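Local coordinates for odorant binding protein 4 (Chrysopa pallens, PDB 6JPM) that probably binds small odorant molecules, as a secreted member of the PBP/GOBP family of insect odorant-binding proteins, at residues M14-Q28 with D40-M54. Sequence-based numbering, arbitrary orientation.
Sequences MRKMCQPKTKVTDEQ and DKKMMCYMNCILETM
A disulfide joins C18 to C49, with SG to SG at 2.0 Å, where helix 14-22 and helix 41-53 lie roughly antiparallel (145° between axes). With C45 to C98, a second disulfide of helix 41-53, it belongs to the cross-linked scaffold characteristic of classical insect odorant-binding proteins. The two cysteines are also interlocking knobs: the C18 side chain sits among Y46, C49, I50 and T53, that of C49 among M17, C18, K21 and T22. Apolar packing extends from this bond in both directions. Y46, with CG anti to the backbone N (chi1 171°), enters a hole lined by R15, C18, Q19 and T22; V24 CG1 lies 3.6 Å from its CD1, and its OH bonds to the C-terminal P119 O. Farther along, the M14 and M54 side chains cross at about a right angle, M14 SD 3.5 Å from M54 CG.

Polar bonding gathers at D40, the N-cap of helix 41-53. Its OD2 accepts from Q28 NE2 (3.2 Å, N-H...O 169°), from K42 N and, as a salt bridge, from K42 NZ at 2.7 Å; Q28 NE2 and K42 NZ approach from one face of the carboxylate, K42 N from the other. Q28 NE2 also bonds to D38 OD2. Replacing D40 by an alanine removes the carboxylate, which would probably leave K42 NZ without its charge mate and the helix start uncapped. Q28 OE1 meanwhile takes T25 N on a lone pair, completing a capping box with the Q28 N to T25 OG1 bond. The chemistry thus implies a covalent clamp with apolar packing around it, and a carboxylate gripped from both faces that fixes the start of helix 41-53.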
ATOM      1  N   MET A  14       1.379  -6.041   9.918  1.00 27.10           N
ATOM      2  CA  MET A  14       2.274  -5.076   9.285  1.00 23.50           C
ATOM      3  C   MET A  14       2.113  -3.696   9.902  1.00 17.61           C
ATOM      4  O   MET A  14       3.095  -2.968  10.093  1.00 21.57           O
ATOM      5  CB  MET A  14       2.003  -5.015   7.781  1.00 21.22           C
ATOM      6  CG  MET A  14       2.374  -6.282   7.044  1.00 28.20           C
ATOM      7  SD  MET A  14       2.277  -6.074   5.250  1.00 31.40           S
ATOM      8  CE  MET A  14       2.966  -7.635   4.715  1.00 36.07           C
ATOM      9  N   ARG A  15       0.878  -3.306  10.207  1.00 20.14           N
ATOM     10  CA  ARG A  15       0.672  -2.006  10.829  1.00 20.82           C
ATOM     11  C   ARG A  15       1.346  -1.948  12.191  1.00 23.16           C
ATOM     12  O   ARG A  15       2.015  -0.961  12.513  1.00 23.59           O
ATOM     13  CB  ARG A  15      -0.817  -1.697  10.949  1.00 25.09           C
ATOM     14  CG  ARG A  15      -1.076  -0.298  11.498  1.00 25.23           C
ATOM     15  CD  ARG A  15      -2.273  -0.302  12.338  1.00 34.70           C
ATOM     16  NE  ARG A  15      -2.401   0.889  13.163  1.00 35.78           N
ATOM     17  CZ  ARG A  15      -3.408   1.736  13.038  1.00 32.66           C
ATOM     18  NH1 ARG A  15      -4.322   1.504  12.118  1.00 22.64           N
ATOM     19  NH2 ARG A  15      -3.508   2.803  13.825  1.00 29.52           N
ATOM     20  N   LYS A  16       1.187  -3.004  12.994  1.00 22.53           N
ATOM     21  CA  LYS A  16       1.791  -3.069  14.324  1.00 24.76           C
ATOM     22  C   LYS A  16       3.301  -2.916  14.262  1.00 23.69           C
ATOM     23  O   LYS A  16       3.907  -2.356  15.174  1.00 31.10           O
ATOM     24  CB  LYS A  16       1.451  -4.403  14.994  1.00 31.58           C
ATOM     25  CG  LYS A  16       0.044  -4.530  15.513  1.00 36.85           C
ATOM     26  CD  LYS A  16      -0.117  -5.904  16.154  1.00 45.46           C
ATOM     27  CE  LYS A  16      -1.482  -6.109  16.771  1.00 50.04           C
ATOM     28  NZ  LYS A  16      -1.667  -7.554  17.115  1.00 54.88           N
ATOM     29  N   MET A  17       3.929  -3.390  13.190  1.00 25.58           N
ATOM     30  CA  MET A  17       5.364  -3.181  13.065  1.00 25.19           C
ATOM     31  C   MET A  17       5.694  -1.786  12.533  1.00 28.54           C
ATOM     32  O   MET A  17       6.589  -1.115  13.060  1.00 26.31           O
ATOM     33  CB  MET A  17       5.956  -4.250  12.158  1.00 27.90           C
ATOM     34  CG  MET A  17       7.359  -3.902  11.723  1.00 46.06           C
ATOM     35  SD  MET A  17       7.833  -4.866  10.297  1.00 67.91           S
ATOM     36  CE  MET A  17       6.593  -4.346   9.128  1.00 71.55           C
ATOM     37  N   CYS A  18       4.974  -1.320  11.508  1.00 26.44           N
ATOM     38  CA  CYS A  18       5.379  -0.097  10.814  1.00 20.34           C
ATOM     39  C   CYS A  18       4.948   1.181  11.514  1.00 17.36           C
ATOM     40  O   CYS A  18       5.594   2.219  11.334  1.00 21.33           O
ATOM     41  CB  CYS A  18       4.821  -0.089   9.395  1.00 19.30           C
ATOM     42  SG  CYS A  18       5.761  -1.197   8.317  1.00 24.79           S
ATOM     43  N   GLN A  19       3.846   1.159  12.270  1.00 16.05           N
ATOM     44  CA  GLN A  19       3.421   2.404  12.905  1.00 17.16           C
ATOM     45  C   GLN A  19       4.416   2.861  13.968  1.00 21.70           C
ATOM     46  O   GLN A  19       4.834   4.032  13.913  1.00 21.87           O
ATOM     47  CB  GLN A  19       1.994   2.267  13.457  1.00 18.61           C
ATOM     48  CG  GLN A  19       1.548   3.477  14.297  1.00 16.79           C
ATOM     49  CD  GLN A  19       0.057   3.470  14.637  1.00 24.68           C
ATOM     50  OE1 GLN A  19      -0.561   2.411  14.729  1.00 21.82           O
ATOM     51  NE2 GLN A  19      -0.519   4.648  14.818  1.00 19.60           N
ATOM     52  N   PRO A  20       4.852   2.034  14.925  1.00 22.36           N
ATOM     53  CA  PRO A  20       5.856   2.501  15.894  1.00 20.50           C
ATOM     54  C   PRO A  20       7.179   2.885  15.258  1.00 19.50           C
ATOM     55  O   PRO A  20       7.905   3.707  15.822  1.00 28.05           O
ATOM     56  CB  PRO A  20       6.051   1.299  16.835  1.00 23.52           C
ATOM     57  CG  PRO A  20       4.985   0.354  16.539  1.00 28.41           C
ATOM     58  CD  PRO A  20       4.456   0.635  15.177  1.00 26.58           C
ATOM     59  N   LYS A  21       7.534   2.297  14.121  1.00 24.31           N
ATOM     60  CA  LYS A  21       8.800   2.620  13.483  1.00 21.09           C
ATOM     61  C   LYS A  21       8.793   4.001  12.861  1.00 23.28           C
ATOM     62  O   LYS A  21       9.845   4.634  12.767  1.00 29.07           O
ATOM     63  CB  LYS A  21       9.115   1.556  12.434  1.00 24.79           C
ATOM     64  CG  LYS A  21      10.494   1.645  11.829  1.00 43.58           C
ATOM     65  CD  LYS A  21      10.712   0.531  10.799  1.00 59.22           C
ATOM     66  CE  LYS A  21      10.404  -0.851  11.373  1.00 69.96           C
ATOM     67  NZ  LYS A  21      10.664  -1.947  10.392  1.00 74.82           N
ATOM     68  N   THR A  22       7.622   4.469  12.496  1.00 22.46           N
ATOM     69  CA  THR A  22       7.501   5.750  11.771  1.00 23.72           C
ATOM     70  C   THR A  22       6.815   6.837  12.591  1.00 22.13           C
ATOM     71  O   THR A  22       6.882   7.926  12.148  1.00 22.48           O
ATOM     72  CB  THR A  22       6.753   5.544  10.449  1.00 23.63           C
ATOM     73  OG1 THR A  22       5.421   5.095  10.698  1.00 25.23           O
ATOM     74  CG2 THR A  22       7.488   4.611   9.523  1.00 16.27           C
ATOM     75  N   LYS A  23       6.099   6.473  13.654  1.00 25.06           N
ATOM     76  CA  LYS A  23       5.337   7.382  14.517  1.00 25.66           C
ATOM     77  C   LYS A  23       4.199   8.080  13.782  1.00 23.81           C
ATOM     78  O   LYS A  23       3.719   9.133  14.225  1.00 26.19           O
ATOM     79  CB  LYS A  23       6.242   8.419  15.181  1.00 28.73           C
ATOM     80  CG  LYS A  23       7.267   7.785  16.083  1.00 32.05           C
ATOM     81  CD  LYS A  23       6.624   7.169  17.290  1.00 44.30           C
ATOM     82  CE  LYS A  23       6.284   8.253  18.291  1.00 55.77           C
ATOM     83  NZ  LYS A  23       7.305   9.340  18.286  1.00 58.72           N
ATOM     84  N   VAL A  24       3.729   7.504  12.677  1.00 18.74           N
ATOM     85  CA  VAL A  24       2.486   7.975  12.088  1.00 17.13           C
ATOM     86  C   VAL A  24       1.388   7.829  13.138  1.00 17.69           C
ATOM     87  O   VAL A  24       1.427   6.908  13.965  1.00 19.93           O
ATOM     88  CB  VAL A  24       2.209   7.173  10.804  1.00 20.19           C
ATOM     89  CG1 VAL A  24       1.981   5.691  11.116  1.00 15.49           C
ATOM     90  CG2 VAL A  24       1.065   7.773  10.014  1.00 16.11           C
ATOM     91  N   THR A  25       0.427   8.755  13.151  1.00 20.51           N
ATOM     92  CA  THR A  25      -0.639   8.673  14.145  1.00 26.16           C
ATOM     93  C   THR A  25      -1.809   7.843  13.614  1.00 22.44           C
ATOM     94  O   THR A  25      -1.962   7.633  12.405  1.00 21.38           O
ATOM     95  CB  THR A  25      -1.147  10.072  14.565  1.00 33.40           C
ATOM     96  OG1 THR A  25      -1.856  10.701  13.482  1.00 28.24           O
ATOM     97  CG2 THR A  25       0.008  10.988  15.036  1.00 25.15           C
ATOM     98  N   ASP A  26      -2.654   7.391  14.548  1.00 18.49           N
ATOM     99  CA  ASP A  26      -3.885   6.682  14.183  1.00 22.14           C
ATOM    100  C   ASP A  26      -4.757   7.524  13.262  1.00 24.29           C
ATOM    101  O   ASP A  26      -5.327   7.008  12.296  1.00 23.98           O
ATOM    102  CB  ASP A  26      -4.689   6.328  15.441  1.00 26.94           C
ATOM    103  CG  ASP A  26      -4.115   5.151  16.209  1.00 32.15           C
ATOM    104  OD1 ASP A  26      -3.071   4.577  15.794  1.00 26.76           O
ATOM    105  OD2 ASP A  26      -4.723   4.797  17.240  1.00 26.91           O
ATOM    106  N   GLU A  27      -4.907   8.816  13.567  1.00 26.04           N
ATOM    107  CA  GLU A  27      -5.742   9.662  12.715  1.00 26.18           C
ATOM    108  C   GLU A  27      -5.147   9.827  11.323  1.00 20.11           C
ATOM    109  O   GLU A  27      -5.890   9.883  10.337  1.00 23.78           O
ATOM    110  CB  GLU A  27      -5.956  11.034  13.346  1.00 28.52           C
ATOM    111  CG  GLU A  27      -6.877  11.904  12.497  1.00 39.39           C
ATOM    112  CD  GLU A  27      -7.383  13.137  13.225  1.00 52.39           C
ATOM    113  OE1 GLU A  27      -6.668  13.643  14.116  1.00 56.84           O
ATOM    114  OE2 GLU A  27      -8.500  13.599  12.902  1.00 55.49           O
ATOM    115  N   GLN A  28      -3.819   9.928  11.217  1.00 20.26           N
ATOM    116  CA  GLN A  28      -3.195  10.011   9.892  1.00 23.94           C
ATOM    117  C   GLN A  28      -3.506   8.776   9.059  1.00 26.19           C
ATOM    118  O   GLN A  28      -3.845   8.885   7.880  1.00 18.38           O
ATOM    119  CB  GLN A  28      -1.679  10.181  10.018  1.00 22.30           C
ATOM    120  CG  GLN A  28      -1.239  11.603  10.323  1.00 19.10           C
ATOM    121  CD  GLN A  28       0.251  11.704  10.456  1.00 27.47           C
ATOM    122  OE1 GLN A  28       0.868  10.947  11.214  1.00 22.78           O
ATOM    123  NE2 GLN A  28       0.858  12.625   9.691  1.00 26.58           N
ATOM    124  N   ASP A  40       2.656  14.589   5.367  1.00 24.37           N
ATOM    125  CA  ASP A  40       3.627  14.571   6.452  1.00 27.98           C
ATOM    126  C   ASP A  40       4.558  13.378   6.279  1.00 29.72           C
ATOM    127  O   ASP A  40       4.135  12.305   5.841  1.00 26.07           O
ATOM    128  CB  ASP A  40       2.911  14.500   7.803  1.00 28.20           C
ATOM    129  CG  ASP A  40       3.872  14.381   8.972  1.00 34.52           C
ATOM    130  OD1 ASP A  40       4.509  15.388   9.357  1.00 38.91           O
ATOM    131  OD2 ASP A  40       3.996  13.274   9.508  1.00 34.50           O
ATOM    132  N   LYS A  41       5.832  13.582   6.549  1.00 29.54           N
ATOM    133  CA  LYS A  41       6.885  12.549   6.387  1.00 31.08           C
ATOM    134  C   LYS A  41       6.536  11.244   7.115  1.00 25.66           C
ATOM    135  O   LYS A  41       6.868  10.244   6.599  1.00 22.42           O
ATOM    136  CB  LYS A  41       8.237  13.157   6.744  1.00 34.34           C
ATOM    137  CG  LYS A  41       9.331  12.243   7.236  1.00 42.32           C
ATOM    138  CD  LYS A  41      10.668  12.943   7.198  1.00 47.97           C
ATOM    139  CE  LYS A  41      11.747  12.258   7.994  1.00 54.35           C
ATOM    140  NZ  LYS A  41      12.899  13.155   8.261  1.00 54.94           N
ATOM    141  N   LYS A  42       5.885  11.315   8.276  1.00 21.71           N
ATOM    142  CA  LYS A  42       5.515  10.097   9.038  1.00 20.63           C
ATOM    143  C   LYS A  42       4.516   9.246   8.242  1.00 19.53           C
ATOM    144  O   LYS A  42       4.694   8.100   8.187  1.00 19.27           O
ATOM    145  CB  LYS A  42       5.014  10.397  10.449  1.00 21.56           C
ATOM    146  CG  LYS A  42       5.942  11.207  11.330  1.00 26.57           C
ATOM    147  CD  LYS A  42       5.411  11.408  12.710  1.00 27.24           C
ATOM    148  CE  LYS A  42       4.801  12.764  12.940  1.00 37.54           C
ATOM    149  NZ  LYS A  42       3.547  12.998  12.205  1.00 39.08           N
ATOM    150  N   MET A  43       3.521   9.858   7.640  1.00 17.03           N
ATOM    151  CA  MET A  43       2.540   9.129   6.823  1.00 16.55           C
ATOM    152  C   MET A  43       3.264   8.532   5.612  1.00 22.41           C
ATOM    153  O   MET A  43       3.018   7.424   5.325  1.00 23.03           O
ATOM    154  CB  MET A  43       1.458  10.089   6.350  1.00 21.06           C
ATOM    155  CG  MET A  43       0.339   9.455   5.605  1.00 22.26           C
ATOM    156  SD  MET A  43      -0.637   8.389   6.595  1.00 31.14           S
ATOM    157  CE  MET A  43      -0.143   6.799   5.981  1.00 27.08           C
ATOM    158  N   MET A  44       4.138   9.309   4.984  1.00 18.24           N
ATOM    159  CA  MET A  44       4.921   8.882   3.797  1.00 19.97           C
ATOM    160  C   MET A  44       5.822   7.696   4.153  1.00 18.35           C
ATOM    161  O   MET A  44       5.773   6.728   3.481  1.00 18.57           O
ATOM    162  CB  MET A  44       5.736  10.023   3.188  1.00 16.09           C
ATOM    163  CG  MET A  44       4.889  11.010   2.448  1.00 19.04           C
ATOM    164  SD  MET A  44       5.651  12.238   1.423  1.00 27.00           S
ATOM    165  CE  MET A  44       7.141  12.616   2.312  1.00 22.88           C
ATOM    166  N   CYS A  45       6.536   7.800   5.250  1.00 15.38           N
ATOM    167  CA  CYS A  45       7.451   6.730   5.676  1.00 22.55           C
ATOM    168  C   CYS A  45       6.676   5.494   6.115  1.00 19.43           C
ATOM    169  O   CYS A  45       7.147   4.462   5.878  1.00 19.90           O
ATOM    170  CB  CYS A  45       8.547   7.252   6.591  1.00 28.13           C
ATOM    171  SG  CYS A  45       9.630   8.371   5.677  1.00 31.87           S
ATOM    172  N   TYR A  46       5.481   5.670   6.665  1.00 21.60           N
ATOM    173  CA  TYR A  46       4.628   4.517   7.027  1.00 16.43           C
ATOM    174  C   TYR A  46       4.274   3.744   5.755  1.00 20.07           C
ATOM    175  O   TYR A  46       4.400   2.598   5.768  1.00 17.39           O
ATOM    176  CB  TYR A  46       3.381   4.920   7.811  1.00 18.03           C
ATOM    177  CG  TYR A  46       2.393   3.809   8.012  1.00 20.07           C
ATOM    178  CD1 TYR A  46       2.564   2.888   9.016  1.00 19.35           C
ATOM    179  CD2 TYR A  46       1.297   3.668   7.189  1.00 20.17           C
ATOM    180  CE1 TYR A  46       1.652   1.881   9.215  1.00 15.15           C
ATOM    181  CE2 TYR A  46       0.366   2.674   7.382  1.00 15.57           C
ATOM    182  CZ  TYR A  46       0.559   1.761   8.391  1.00 23.78           C
ATOM    183  OH  TYR A  46      -0.297   0.757   8.597  1.00 22.12           O
ATOM    184  N   MET A  47       3.798   4.434   4.726  1.00 16.23           N
ATOM    185  CA  MET A  47       3.454   3.788   3.438  1.00 15.30           C
ATOM    186  C   MET A  47       4.697   3.097   2.839  1.00 16.36           C
ATOM    187  O   MET A  47       4.571   2.021   2.327  1.00 18.51           O
ATOM    188  CB  MET A  47       2.794   4.758   2.454  1.00 17.08           C
ATOM    189  CG  MET A  47       1.351   5.143   2.792  1.00 22.28           C
ATOM    190  SD  MET A  47       0.360   3.960   3.701  1.00 24.93           S
ATOM    191  CE  MET A  47       0.085   2.736   2.446  1.00 22.86           C
ATOM    192  N   ASN A  48       5.857   3.723   2.926  1.00 16.13           N
ATOM    193  CA  ASN A  48       7.113   3.113   2.446  1.00 15.53           C
ATOM    194  C   ASN A  48       7.391   1.815   3.218  1.00 18.00           C
ATOM    195  O   ASN A  48       7.688   0.848   2.625  1.00 18.38           O
ATOM    196  CB  ASN A  48       8.288   4.065   2.526  1.00 15.61           C
ATOM    197  CG  ASN A  48       9.506   3.454   1.883  1.00 22.67           C
ATOM    198  OD1 ASN A  48       9.511   3.151   0.722  1.00 18.21           O
ATOM    199  ND2 ASN A  48      10.508   3.196   2.666  1.00 20.87           N
ATOM    200  N   CYS A  49       7.272   1.878   4.529  1.00 23.15           N
ATOM    201  CA  CYS A  49       7.474   0.728   5.424  1.00 18.68           C
ATOM    202  C   CYS A  49       6.488  -0.374   5.040  1.00 20.78           C
ATOM    203  O   CYS A  49       6.908  -1.427   4.918  1.00 24.57           O
ATOM    204  CB  CYS A  49       7.286   1.110   6.878  1.00 21.62           C
ATOM    205  SG  CYS A  49       7.538  -0.251   8.035  1.00 29.81           S
ATOM    206  N   ILE A  50       5.219  -0.060   4.861  1.00 23.06           N
ATOM    207  CA  ILE A  50       4.217  -1.075   4.543  1.00 20.61           C
ATOM    208  C   ILE A  50       4.549  -1.745   3.214  1.00 20.79           C
ATOM    209  O   ILE A  50       4.596  -2.975   3.112  1.00 22.38           O
ATOM    210  CB  ILE A  50       2.809  -0.452   4.517  1.00 18.35           C
ATOM    211  CG1 ILE A  50       2.302  -0.130   5.943  1.00 21.03           C
ATOM    212  CG2 ILE A  50       1.844  -1.354   3.753  1.00 19.66           C
ATOM    213  CD1 ILE A  50       2.192  -1.339   6.890  1.00 18.22           C
ATOM    214  N   LEU A  51       4.783  -0.943   2.175  1.00 19.44           N
ATOM    215  CA  LEU A  51       5.004  -1.498   0.844  1.00 23.51           C
ATOM    216  C   LEU A  51       6.373  -2.157   0.719  1.00 20.81           C
ATOM    217  O   LEU A  51       6.527  -3.100  -0.056  1.00 25.68           O
ATOM    218  CB  LEU A  51       4.813  -0.415  -0.217  1.00 21.60           C
ATOM    219  CG  LEU A  51       3.353   0.005  -0.398  1.00 26.77           C
ATOM    220  CD1 LEU A  51       3.273   1.390  -1.018  1.00 25.13           C
ATOM    221  CD2 LEU A  51       2.605  -1.043  -1.269  1.00 22.80           C
ATOM    222  N   GLU A  52       7.374  -1.701   1.474  1.00 21.36           N
ATOM    223  CA  GLU A  52       8.616  -2.473   1.546  1.00 25.36           C
ATOM    224  C   GLU A  52       8.375  -3.826   2.211  1.00 27.03           C
ATOM    225  O   GLU A  52       8.855  -4.856   1.734  1.00 25.04           O
ATOM    226  CB  GLU A  52       9.694  -1.703   2.308  1.00 22.59           C
ATOM    227  CG  GLU A  52      10.458  -0.678   1.469  1.00 29.94           C
ATOM    228  CD  GLU A  52      11.604  -0.045   2.251  1.00 42.96           C
ATOM    229  OE1 GLU A  52      11.737  -0.362   3.454  1.00 48.72           O
ATOM    230  OE2 GLU A  52      12.362   0.769   1.678  1.00 46.35           O
ATOM    231  N   THR A  53       7.607  -3.838   3.299  1.00 26.51           N
ATOM    232  CA  THR A  53       7.310  -5.092   3.988  1.00 27.77           C
ATOM    233  C   THR A  53       6.525  -6.047   3.103  1.00 26.42           C
ATOM    234  O   THR A  53       6.739  -7.259   3.167  1.00 27.41           O
ATOM    235  CB  THR A  53       6.554  -4.796   5.278  1.00 26.23           C
ATOM    236  OG1 THR A  53       7.378  -3.978   6.105  1.00 25.90           O
ATOM    237  CG2 THR A  53       6.198  -6.080   6.027  1.00 24.53           C
ATOM    238  N   MET A  54       5.635  -5.527   2.258  1.00 26.71           N
ATOM    239  CA  MET A  54       4.949  -6.364   1.284  1.00 27.34           C
ATOM    240  C   MET A  54       5.836  -6.757   0.110  1.00 27.26           C
ATOM    241  O   MET A  54       5.394  -7.548  -0.732  1.00 29.77           O
ATOM    242  CB  MET A  54       3.708  -5.652   0.744  1.00 19.70           C
ATOM    243  CG  MET A  54       2.630  -5.395   1.803  1.00 26.80           C
ATOM    244  SD  MET A  54       1.379  -4.250   1.164  1.00 28.08           S
ATOM    245  CE  MET A  54       0.442  -5.326   0.071  1.00 34.10           C
TER